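PDB 4DMI: capsid Protein from Unidentified, which forms pentamers and probably helps to build the shell of a phage particle. Local coordinates for residues B[57-62]-B[84-89]; B[137-142]-B[164-169]. All coordinates share one frame; numbering follows the deposited sequence.

Contact 1. Residues B[57-62]-B[84-89]; sequences LQKAFT and FYKVVG
Lys86 reaches off strand 83-95 and crosses the end of the Phe61 ring at about a right angle, its CD 4.1 Å from Phe61 CZ. Its CG stands anti to the backbone N (chi1 167°) and every later bond is extended, which carries the ammonium past the ring to the turn that follows helix 55-58. A lysine suits this place because its methylenes can pack on an aromatic ring while its nitrogen stays in water. Val88, on the same side of the strand, adds a methyl group in one of its two conformers, CG2 4.2 Å from Phe61 CZ, so this part of the packing is uncertain. Ile162 of the neighbouring strand also packs against Phe61. Lys59, the first residue to leave the helix, packs CE on Lys86 CD at 4.2 Å, and its O and NZ each reach Lys86 NZ through a water. Lys59 NZ and Lys86 NZ are 5.1 Å apart. No direct hydrogen bond crosses this contact: hydrocarbon packing and bridging water join turn to strand, and Asp56 of a neighbouring subunit, in a salt bridge with Lys59 NZ, together with the shared water probably offsets the like charges.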
loop_
_atom_site.group_PDB
_atom_site.type_symbol
_atom_site.label_atom_id
_atom_site.label_comp_id
_atom_site.label_asym_id
_atom_site.label_seq_id
_atom_site.Cartn_x
_atom_site.Cartn_y
_atom_site.Cartn_z
ATOM N N LEU B 57 11.646 -1.140 -8.292
ATOM C CA LEU B 57 12.978 -1.488 -8.771
ATOM C C LEU B 57 14.004 -0.466 -8.314
ATOM O O LEU B 57 15.094 -0.825 -7.860
ATOM C CB LEU B 57 13.001 -1.588 -10.302
ATOM C CG LEU B 57 11.987 -2.527 -10.957
ATOM C CD1 LEU B 57 12.137 -2.494 -12.473
ATOM C CD2 LEU B 57 12.143 -3.942 -10.425
ATOM N N GLN B 58 13.660 0.818 -8.419
ATOM C CA GLN B 58 14.621 1.862 -8.083
ATOM C C GLN B 58 15.052 1.781 -6.619
ATOM O O GLN B 58 16.193 2.123 -6.288
ATOM C CB GLN B 58 14.056 3.259 -8.391
ATOM C CG GLN B 58 15.040 4.397 -8.133
ATOM C CD GLN B 58 14.911 5.000 -6.741
ATOM O OE1 GLN B 58 13.807 5.087 -6.191
ATOM N NE2 GLN B 58 16.037 5.422 -6.163
ATOM N N LYS B 59 14.142 1.332 -5.757
ATOM C CA LYS B 59 14.401 1.268 -4.317
ATOM C C LYS B 59 15.029 -0.045 -3.847
ATOM O O LYS B 59 15.178 -0.266 -2.640
ATOM C CB LYS B 59 13.107 1.539 -3.538
ATOM C CG LYS B 59 12.592 2.955 -3.768
ATOM C CD LYS B 59 11.243 3.195 -3.106
ATOM C CE LYS B 59 11.357 3.275 -1.605
ATOM N NZ LYS B 59 10.051 3.784 -1.040
ATOM N N ALA B 60 15.404 -0.909 -4.790
ATOM C CA ALA B 60 15.916 -2.243 -4.458
ATOM C C ALA B 60 17.181 -2.217 -3.620
ATOM O O ALA B 60 18.037 -1.353 -3.806
ATOM C CB ALA B 60 16.154 -3.072 -5.723
ATOM N N PHE B 61 17.302 -3.181 -2.721
ATOM C CA PHE B 61 18.527 -3.383 -1.954
ATOM C C PHE B 61 19.537 -4.213 -2.735
ATOM O O PHE B 61 19.176 -5.158 -3.438
ATOM C CB PHE B 61 18.213 -4.095 -0.633
ATOM C CG PHE B 61 17.481 -3.238 0.356
ATOM C CD1 PHE B 61 18.162 -2.319 1.142
ATOM C CD2 PHE B 61 16.105 -3.349 0.499
ATOM C CE1 PHE B 61 17.481 -1.519 2.060
ATOM C CE2 PHE B 61 15.419 -2.543 1.405
ATOM C CZ PHE B 61 16.113 -1.635 2.190
ATOM N N THR B 62 20.816 -3.880 -2.583
ATOM C CA THR B 62 21.891 -4.672 -3.185
ATOM C C THR B 62 22.981 -4.925 -2.151
ATOM O O THR B 62 23.043 -4.245 -1.125
ATOM C CB THR B 62 22.549 -3.940 -4.383
ATOM O OG1 THR B 62 23.256 -2.777 -3.921
ATOM C CG2 THR B 62 21.513 -3.529 -5.430
ATOM N N PHE B 84 17.662 11.143 1.364
ATOM C CA PHE B 84 16.490 10.354 1.747
ATOM C C PHE B 84 16.906 8.906 1.925
ATOM O O PHE B 84 17.570 8.333 1.059
ATOM C CB PHE B 84 15.403 10.431 0.665
ATOM C CG PHE B 84 14.769 11.790 0.518
ATOM C CD1 PHE B 84 15.380 12.774 -0.242
ATOM C CD2 PHE B 84 13.534 12.063 1.105
ATOM C CE1 PHE B 84 14.791 14.036 -0.386
ATOM C CE2 PHE B 84 12.945 13.314 0.959
ATOM C CZ PHE B 84 13.576 14.298 0.208
ATOM N N TYR B 85 16.479 8.304 3.028
ATOM C CA TYR B 85 16.864 6.943 3.372
ATOM C C TYR B 85 15.659 6.094 3.705
ATOM O O TYR B 85 14.793 6.511 4.474
ATOM C CB TYR B 85 17.814 6.952 4.575
ATOM C CG TYR B 85 19.117 7.679 4.324
ATOM C CD1 TYR B 85 19.207 9.057 4.506
ATOM C CD2 TYR B 85 20.249 6.998 3.903
ATOM C CE1 TYR B 85 20.397 9.737 4.281
ATOM C CE2 TYR B 85 21.451 7.674 3.668
ATOM C CZ TYR B 85 21.508 9.040 3.860
ATOM O OH TYR B 85 22.678 9.732 3.644
ATOM N N LYS B 86 15.604 4.891 3.140
ATOM C CA LYS B 86 14.616 3.900 3.547
ATOM C C LYS B 86 15.282 3.059 4.620
ATOM O O LYS B 86 16.418 2.642 4.478
ATOM C CB LYS B 86 14.217 3.023 2.363
ATOM C CG LYS B 86 13.442 1.773 2.763
ATOM C CD LYS B 86 12.999 0.987 1.528
ATOM C CE LYS B 86 12.089 -0.161 1.923
ATOM N NZ LYS B 86 11.428 -0.790 0.753
ATOM N N VAL B 87 14.586 2.842 5.744
ATOM C CA VAL B 87 15.129 2.030 6.828
ATOM C C VAL B 87 14.049 1.099 7.363
ATOM O O VAL B 87 12.958 1.535 7.740
ATOM C CB VAL B 87 15.739 2.912 7.958
ATOM C CG1 VAL B 87 14.742 3.940 8.464
ATOM C CG2 VAL B 87 16.246 2.047 9.093
ATOM N N VAL B 88 14.347 -0.195 7.346
ATOM C CA VAL B 88 13.374 -1.220 7.690
ATOM C C VAL B 88 14.013 -2.258 8.588
ATOM O O VAL B 88 15.190 -2.579 8.459
ATOM C CB VAL B 88 12.808 -1.910 6.435
ATOM C CG1 VAL B 88 12.073 -0.932 5.582
ATOM C CG2 VAL B 88 13.907 -2.539 5.622
ATOM N N GLY B 89 13.228 -2.797 9.508
ATOM C CA GLY B 89 13.776 -3.748 10.455
ATOM C C GLY B 89 12.895 -3.993 11.650
ATOM O O GLY B 89 11.681 -3.801 11.568
HETATM O O HOH W 1 13.113 -1.635 -1.348
HETATM O O HOH W 2 9.362 0.845 -0.400
#

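Contact 2. Residues B[137-142]-B[164-169]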
loop_
_atom_site.group_PDB
_atom_site.type_symbol
_atom_site.label_atom_id
_atom_site.label_comp_id
_atom_site.label_asym_id
_atom_site.label_seq_id
_atom_site.Cartn_x
_atom_site.Cartn_y
_atom_site.Cartn_z
ATOM N N ASP B 137 9.292 0.515 9.250
ATOM C CA ASP B 137 9.531 0.683 7.819
ATOM C C ASP B 137 9.329 2.169 7.534
ATOM O O ASP B 137 8.198 2.645 7.380
ATOM C CB ASP B 137 8.574 -0.203 7.001
ATOM C CG ASP B 137 8.890 -0.212 5.514
ATOM O OD1 ASP B 137 9.573 0.712 5.023
ATOM O OD2 ASP B 137 8.448 -1.157 4.828
ATOM N N LEU B 138 10.445 2.891 7.485
ATOM C CA LEU B 138 10.456 4.343 7.513
ATOM C C LEU B 138 11.152 4.938 6.300
ATOM O O LEU B 138 12.089 4.351 5.746
ATOM C CB LEU B 138 11.201 4.811 8.765
ATOM C CG LEU B 138 10.599 4.440 10.119
ATOM C CD1 LEU B 138 11.670 4.390 11.194
ATOM C CD2 LEU B 138 9.576 5.490 10.481
ATOM N N MET B 139 10.670 6.100 5.883
ATOM C CA MET B 139 11.417 6.964 4.991
ATOM C C MET B 139 11.826 8.185 5.788
ATOM O O MET B 139 10.974 8.912 6.342
ATOM C CB MET B 139 10.579 7.395 3.788
ATOM C CG MET B 139 11.310 8.314 2.794
ATOM S SD MET B 139 12.610 7.473 1.853
ATOM C CE MET B 139 11.802 5.882 1.654
ATOM N N VAL B 140 13.134 8.427 5.838
ATOM C CA VAL B 140 13.703 9.519 6.620
ATOM C C VAL B 140 14.528 10.429 5.730
ATOM O O VAL B 140 15.345 9.961 4.932
ATOM C CB VAL B 140 14.619 8.974 7.727
ATOM C CG1 VAL B 140 15.258 10.114 8.522
ATOM C CG2 VAL B 140 13.837 8.051 8.648
ATOM N N LYS B 141 14.310 11.735 5.853
ATOM C CA LYS B 141 15.160 12.710 5.179
ATOM C C LYS B 141 16.072 13.362 6.203
ATOM O O LYS B 141 15.607 13.884 7.215
ATOM C CB LYS B 141 14.333 13.791 4.473
ATOM C CG LYS B 141 15.172 14.802 3.677
ATOM C CD LYS B 141 14.342 16.043 3.314
ATOM C CE LYS B 141 15.171 17.049 2.533
ATOM N NZ LYS B 141 14.352 18.241 2.169
ATOM N N LEU B 142 17.374 13.333 5.922
ATOM C CA LEU B 142 18.375 14.020 6.730
ATOM C C LEU B 142 18.833 15.278 6.012
ATOM O O LEU B 142 19.055 15.265 4.796
ATOM C CB LEU B 142 19.597 13.119 6.940
ATOM C CG LEU B 142 19.371 11.774 7.624
ATOM C CD1 LEU B 142 20.710 11.070 7.772
ATOM C CD2 LEU B 142 18.693 11.967 8.986
ATOM N N ARG B 164 18.993 2.011 3.017
ATOM C CA ARG B 164 19.768 2.505 1.882
ATOM C C ARG B 164 19.370 3.914 1.524
ATOM O O ARG B 164 18.273 4.374 1.858
ATOM C CB ARG B 164 19.660 1.585 0.649
ATOM C CG ARG B 164 18.266 1.488 0.026
ATOM C CD ARG B 164 18.377 1.079 -1.460
ATOM N NE ARG B 164 18.731 2.256 -2.254
ATOM C CZ ARG B 164 18.461 2.412 -3.544
ATOM N NH1 ARG B 164 17.891 1.417 -4.243
ATOM N NH2 ARG B 164 18.771 3.557 -4.140
ATOM N N GLN B 165 20.275 4.599 0.846
ATOM C CA GLN B 165 19.984 5.945 0.380
ATOM C C GLN B 165 19.156 5.834 -0.896
ATOM O O GLN B 165 19.594 5.217 -1.881
ATOM C CB GLN B 165 21.252 6.754 0.130
ATOM C CG GLN B 165 20.939 8.256 0.113
ATOM C CD GLN B 165 22.129 9.136 -0.185
ATOM O OE1 GLN B 165 23.279 8.699 -0.141
ATOM N NE2 GLN B 165 21.852 10.393 -0.509
ATOM N N ILE B 166 17.974 6.445 -0.874
ATOM C CA ILE B 166 17.031 6.391 -1.986
ATOM C C ILE B 166 17.207 7.582 -2.933
ATOM O O ILE B 166 17.042 7.455 -4.151
ATOM C CB ILE B 166 15.564 6.329 -1.459
ATOM C CG1 ILE B 166 15.341 5.079 -0.599
ATOM C CG2 ILE B 166 14.549 6.386 -2.605
ATOM C CD1 ILE B 166 15.518 3.747 -1.354
ATOM N N ALA B 167 17.549 8.745 -2.380
ATOM C CA ALA B 167 17.696 9.946 -3.195
ATOM C C ALA B 167 18.636 10.927 -2.524
ATOM O O ALA B 167 18.854 10.844 -1.315
ATOM C CB ALA B 167 16.324 10.601 -3.424
ATOM N N ASP B 168 19.201 11.858 -3.288
ATOM C CA ASP B 168 19.941 12.937 -2.652
ATOM C C ASP B 168 18.980 13.943 -2.029
ATOM O O ASP B 168 17.759 13.806 -2.149
ATOM C CB ASP B 168 20.990 13.581 -3.591
ATOM C CG ASP B 168 20.382 14.381 -4.742
ATOM O OD1 ASP B 168 19.203 14.770 -4.689
ATOM O OD2 ASP B 168 21.120 14.662 -5.713
ATOM N N VAL B 169 19.523 14.942 -1.351
ATOM C CA VAL B 169 18.679 15.871 -0.609
ATOM C C VAL B 169 17.793 16.720 -1.539
ATOM O O VAL B 169 16.718 17.179 -1.141
ATOM C CB VAL B 169 19.514 16.737 0.361
ATOM C CG1 VAL B 169 20.288 17.821 -0.395
ATOM C CG2 VAL B 169 18.633 17.350 1.426
#
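Lys141 and Val169 make the closest approach between two strands that do not pair with each other: strand 83-95 lies between them in the mixed sheet and pairs antiparallel with each, through Tyr85 to Val140 and Phe84 to Ile166. The contact sits beside a classic beta bulge in which Ile166 and Ala167 both face Phe84. Met139 and Ile166 meet over the middle strand, while Lys141 and Leu142 meet Val169 in the loop that follows strand 158-167. In the first segment Met139 comes first. In one of its two conformers CE lies 4.3 Å from Ile166 CG1, so this touch is doubtful in detail; a flexible methionine suits the long reach, and the branched isoleucine offers a broad apolar partner. Two residues further, Lys141, extended, passes obliquely over Val169, whose CG2 touches Lys141 CE at 3.6 Å. The lysine is amphipathic here: its carbons pack on the valine, while NZ bonds to the carbonyl of Pro176 of a neighbouring subunit. At Leu142 the backbone takes over, its O lying 4.0 Å from Val169 CG2, so that this one methyl group is met by both residues. Within segment 164-169, the Arg164 guanidinium binds the carbonyl of the next residue. Ile166 CD1 rests 3.6 Å above one face of that group, offset toward the rim, and Gln165 O accepts from two of its nitrogens, at 3.1 Å from Arg164 NE and 2.9 Å from Arg164 NH2.

Contact 1 closes before contact 2 opens along the chain, yet their centres lie only 8 Å apart because strand 83-95 of contact 1 runs between strands 133-142 and 158-167 of contact 2 in one mixed sheet. Direct bonds tie them together: Phe84 O to Ile166 N within the sheet, at 2.7 Å, and Gln58 O to Arg164 NH1, at 2.8 Å, which fastens the end of helix 55-58 to strand 158-167. Contact 1 lays the turn after that helix, with Lys59 and Phe61, against the sheet, and contact 2 spans three of its strands. Both touch the same neighbouring subunit, which places this region at an interface of the pentamer.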